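PDB 3II7: kelch-like protein 7, which serves as the substrate-specific adapter of a cullin-3 E3 ubiquitin ligase complex, this chain being the adapter's Kelch-repeat domain. Local coordinates for residues A[147-159]-A[170-184]. Numbering follows the deposited sequence. Where two conformers were deposited one is given.
Sequences EANGLIYVCGGSL and SCEVYDPATETWTEL. With EDO (1,2-ethanediol), chain S.
Tyr153 and Val173 face each other as a non-hydrogen-bonded pair where strands 151-155 and 171-175 run antiparallel, the two middle strands of a four-stranded Kelch propeller blade, and they illustrate how such a blade orders its side chains. With chi1 at 62°, Val173 holds CG2 opposite its backbone N and thereby almost centrally over one face of the Tyr153 ring, 3.6 Å from the centroid and 11° off the normal, a CH-pi contact. Leu184 from the outermost strand crosses the phenol at about a right angle and brings CD1 to its edge, 3.6 Å from Tyr153 CE1. Farther along this face Cys155 and Cys171 meet through their CB atoms.

The opposite face carries Ile152, Val154, Glu172 and Tyr174. In one of two conformers Val154 brings CG2 obliquely to 3.7 Å from Trp181 CH2, while Tyr174 CB covers one face of the indole toward its rim. Phe120 of the preceding blade meets both Tyr174 and Trp181 edge-to-face, and Glu172 is salt-bridged to Arg140.

At the turn end, Leu151 CD2 lies 3.4 Å from Asp175 CG. Two backbone bonds join Val154 to Glu172; the straighter, from Val154 N to Glu172 O, is 2.9 Å long with an N-H...O angle of 178°.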
# COMPACT_ATOMS: atom_id res chain seq x y z
N GLU A 147 8.49 3.77 -1.22
CA GLU A 147 9.91 4.09 -1.33
C GLU A 147 10.34 4.20 -2.80
O GLU A 147 9.92 3.39 -3.69
CB GLU A 147 10.74 3.05 -0.61
CG GLU A 147 12.23 3.33 -0.59
CD GLU A 147 13.02 2.79 -1.83
OE1 GLU A 147 12.54 1.89 -2.57
OE2 GLU A 147 14.14 3.25 -2.01
N ALA A 148 11.15 5.21 -3.09
CA ALA A 148 11.69 5.42 -4.42
C ALA A 148 13.08 6.04 -4.33
O ALA A 148 13.23 7.16 -3.85
CB ALA A 148 10.73 6.33 -5.26
N ASN A 149 14.10 5.30 -4.77
CA ASN A 149 15.50 5.79 -4.73
C ASN A 149 15.96 6.27 -3.35
O ASN A 149 16.68 7.27 -3.23
CB ASN A 149 15.72 6.94 -5.75
CG ASN A 149 15.31 6.60 -7.16
OD1 ASN A 149 15.72 5.58 -7.70
ND2 ASN A 149 14.53 7.48 -7.78
N GLY A 150 15.52 5.60 -2.29
CA GLY A 150 15.93 5.97 -0.94
C GLY A 150 15.04 6.99 -0.23
O GLY A 150 15.22 7.22 0.95
N LEU A 151 14.09 7.60 -0.96
CA LEU A 151 13.17 8.60 -0.41
C LEU A 151 11.82 7.94 -0.20
O LEU A 151 11.48 6.96 -0.86
CB LEU A 151 13.03 9.80 -1.36
CG LEU A 151 14.33 10.55 -1.69
CD1 LEU A 151 14.10 11.83 -2.53
CD2 LEU A 151 15.08 10.90 -0.42
N ILE A 152 11.05 8.50 0.72
CA ILE A 152 9.77 7.95 1.09
C ILE A 152 8.70 8.96 0.75
O ILE A 152 8.66 10.05 1.31
CB ILE A 152 9.74 7.63 2.57
CG1 ILE A 152 10.83 6.57 2.86
CG2 ILE A 152 8.32 7.15 3.04
CD1 ILE A 152 10.89 6.12 4.24
N TYR A 153 7.82 8.58 -0.17
CA TYR A 153 6.78 9.46 -0.69
C TYR A 153 5.43 9.08 -0.12
O TYR A 153 5.07 7.89 -0.07
CB TYR A 153 6.68 9.37 -2.20
CG TYR A 153 7.89 9.87 -2.92
CD1 TYR A 153 7.93 11.14 -3.47
CD2 TYR A 153 9.01 9.08 -3.04
CE1 TYR A 153 9.06 11.61 -4.12
CE2 TYR A 153 10.16 9.54 -3.70
CZ TYR A 153 10.17 10.82 -4.24
OH TYR A 153 11.28 11.29 -4.90
N VAL A 154 4.68 10.08 0.30
CA VAL A 154 3.31 9.92 0.71
C VAL A 154 2.41 10.79 -0.18
O VAL A 154 2.78 11.89 -0.51
CB VAL A 154 3.15 10.38 2.16
CG1 VAL A 154 1.71 10.46 2.51
CG2 VAL A 154 3.88 9.45 3.11
N CYS A 155 1.23 10.29 -0.54
CA CYS A 155 0.24 11.11 -1.19
C CYS A 155 -1.17 10.66 -0.92
O CYS A 155 -1.49 9.45 -0.73
CB CYS A 155 0.44 11.24 -2.67
SG CYS A 155 0.27 9.74 -3.53
N GLY A 156 -2.01 11.65 -0.93
CA GLY A 156 -3.44 11.50 -0.74
C GLY A 156 -3.81 11.05 0.66
O GLY A 156 -3.15 11.41 1.64
N GLY A 157 -4.87 10.28 0.74
CA GLY A 157 -5.49 9.95 2.02
C GLY A 157 -6.56 10.95 2.38
O GLY A 157 -6.96 11.81 1.58
N SER A 158 -7.07 10.84 3.61
CA SER A 158 -8.09 11.76 4.08
C SER A 158 -7.79 12.26 5.47
O SER A 158 -6.96 11.70 6.19
CB SER A 158 -9.45 11.10 4.06
OG SER A 158 -9.49 10.00 4.93
N LEU A 159 -8.50 13.33 5.86
CA LEU A 159 -8.55 13.76 7.26
C LEU A 159 -10.01 14.16 7.57
O LEU A 159 -10.76 14.47 6.64
CB LEU A 159 -7.59 14.91 7.52
CG LEU A 159 -7.51 16.08 6.53
CD1 LEU A 159 -8.75 16.96 6.56
CD2 LEU A 159 -6.26 16.92 6.90
N SER A 170 -2.59 16.27 -1.69
CA SER A 170 -1.23 16.64 -1.36
C SER A 170 -0.26 15.46 -1.31
O SER A 170 -0.65 14.30 -1.02
CB SER A 170 -1.20 17.40 -0.07
OG SER A 170 -1.52 16.58 0.99
N CYS A 171 0.98 15.78 -1.64
CA CYS A 171 2.08 14.82 -1.71
C CYS A 171 3.26 15.41 -0.97
O CYS A 171 3.53 16.60 -1.09
CB CYS A 171 2.43 14.58 -3.19
SG CYS A 171 3.88 13.54 -3.51
N GLU A 172 3.95 14.58 -0.18
CA GLU A 172 5.17 15.03 0.47
C GLU A 172 6.18 13.90 0.49
O GLU A 172 5.81 12.72 0.32
CB GLU A 172 4.87 15.57 1.87
CG GLU A 172 4.06 14.67 2.76
CD GLU A 172 3.76 15.31 4.11
OE1 GLU A 172 4.73 15.57 4.85
OE2 GLU A 172 2.56 15.57 4.41
N VAL A 173 7.45 14.28 0.67
CA VAL A 173 8.56 13.29 0.60
C VAL A 173 9.48 13.45 1.80
O VAL A 173 9.78 14.57 2.23
CB VAL A 173 9.32 13.37 -0.70
CG1 VAL A 173 10.00 14.75 -0.91
CG2 VAL A 173 10.36 12.23 -0.82
N TYR A 174 9.88 12.32 2.39
CA TYR A 174 10.77 12.28 3.51
C TYR A 174 12.11 11.71 3.05
O TYR A 174 12.15 10.68 2.39
CB TYR A 174 10.23 11.35 4.57
CG TYR A 174 11.12 11.13 5.78
CD1 TYR A 174 11.18 12.09 6.80
CD2 TYR A 174 11.89 9.98 5.91
CE1 TYR A 174 11.95 11.90 7.93
CE2 TYR A 174 12.68 9.78 7.06
CZ TYR A 174 12.71 10.76 8.05
OH TYR A 174 13.47 10.59 9.21
N ASP A 175 13.20 12.40 3.39
CA ASP A 175 14.52 11.93 3.07
C ASP A 175 15.16 11.44 4.37
O ASP A 175 15.44 12.24 5.26
CB ASP A 175 15.36 13.05 2.48
CG ASP A 175 16.73 12.58 2.04
OD1 ASP A 175 17.15 11.46 2.38
OD2 ASP A 175 17.40 13.34 1.33
N PRO A 176 15.40 10.13 4.49
CA PRO A 176 16.01 9.64 5.74
C PRO A 176 17.37 10.28 6.06
O PRO A 176 17.77 10.31 7.22
CB PRO A 176 16.14 8.14 5.49
CG PRO A 176 15.06 7.83 4.54
CD PRO A 176 15.01 9.01 3.61
N ALA A 177 18.08 10.74 5.04
CA ALA A 177 19.39 11.36 5.23
C ALA A 177 19.28 12.68 5.96
O ALA A 177 20.13 13.00 6.78
CB ALA A 177 20.09 11.55 3.91
N THR A 178 18.22 13.44 5.66
CA THR A 178 18.02 14.80 6.22
C THR A 178 16.99 14.82 7.34
O THR A 178 16.85 15.82 8.03
CB THR A 178 17.54 15.79 5.15
OG1 THR A 178 16.24 15.41 4.72
CG2 THR A 178 18.52 15.89 3.95
N GLU A 179 16.24 13.72 7.47
CA GLU A 179 15.08 13.62 8.38
C GLU A 179 14.13 14.79 8.22
O GLU A 179 13.57 15.32 9.20
CB GLU A 179 15.54 13.40 9.84
CG GLU A 179 16.30 12.08 10.01
CD GLU A 179 16.34 11.54 11.44
OE1 GLU A 179 15.97 12.27 12.38
OE2 GLU A 179 16.77 10.37 11.60
N THR A 180 13.91 15.16 6.96
CA THR A 180 13.02 16.25 6.63
C THR A 180 11.91 15.82 5.66
O THR A 180 12.18 15.09 4.70
CB THR A 180 13.79 17.37 5.95
OG1 THR A 180 14.96 17.73 6.73
CG2 THR A 180 12.89 18.60 5.73
N TRP A 181 10.69 16.31 5.93
CA TRP A 181 9.56 16.24 4.98
C TRP A 181 9.53 17.49 4.11
O TRP A 181 9.68 18.64 4.62
CB TRP A 181 8.23 16.08 5.73
CG TRP A 181 8.02 14.71 6.38
CD1 TRP A 181 8.25 14.38 7.68
CD2 TRP A 181 7.50 13.54 5.76
NE1 TRP A 181 7.90 13.08 7.91
CE2 TRP A 181 7.48 12.52 6.74
CE3 TRP A 181 7.08 13.22 4.43
CZ2 TRP A 181 7.03 11.21 6.47
CZ3 TRP A 181 6.64 11.92 4.16
CH2 TRP A 181 6.61 10.93 5.19
N THR A 182 9.36 17.28 2.81
CA THR A 182 9.22 18.36 1.82
C THR A 182 7.90 18.22 1.06
O THR A 182 7.59 17.12 0.52
CB THR A 182 10.38 18.34 0.85
OG1 THR A 182 11.60 18.53 1.59
CG2 THR A 182 10.23 19.46 -0.22
N GLU A 183 7.14 19.32 0.99
CA GLU A 183 5.92 19.38 0.20
C GLU A 183 6.27 19.34 -1.30
O GLU A 183 7.14 20.09 -1.77
CB GLU A 183 5.11 20.66 0.53
CG GLU A 183 3.65 20.59 0.04
CD GLU A 183 2.77 19.65 0.92
OE1 GLU A 183 3.07 19.47 2.11
OE2 GLU A 183 1.77 19.10 0.41
N LEU A 184 5.60 18.45 -2.02
CA LEU A 184 5.77 18.31 -3.44
C LEU A 184 4.53 18.83 -4.19
O LEU A 184 3.51 19.27 -3.57
CB LEU A 184 6.04 16.85 -3.78
CG LEU A 184 7.36 16.31 -3.17
CD1 LEU A 184 7.50 14.82 -3.57
CD2 LEU A 184 8.63 17.11 -3.62
C1 EDO S . 19.29 8.30 1.62
O1 EDO S . 20.67 8.47 1.30
C2 EDO S . 18.44 9.05 0.61
O2 EDO S . 18.83 10.41 0.58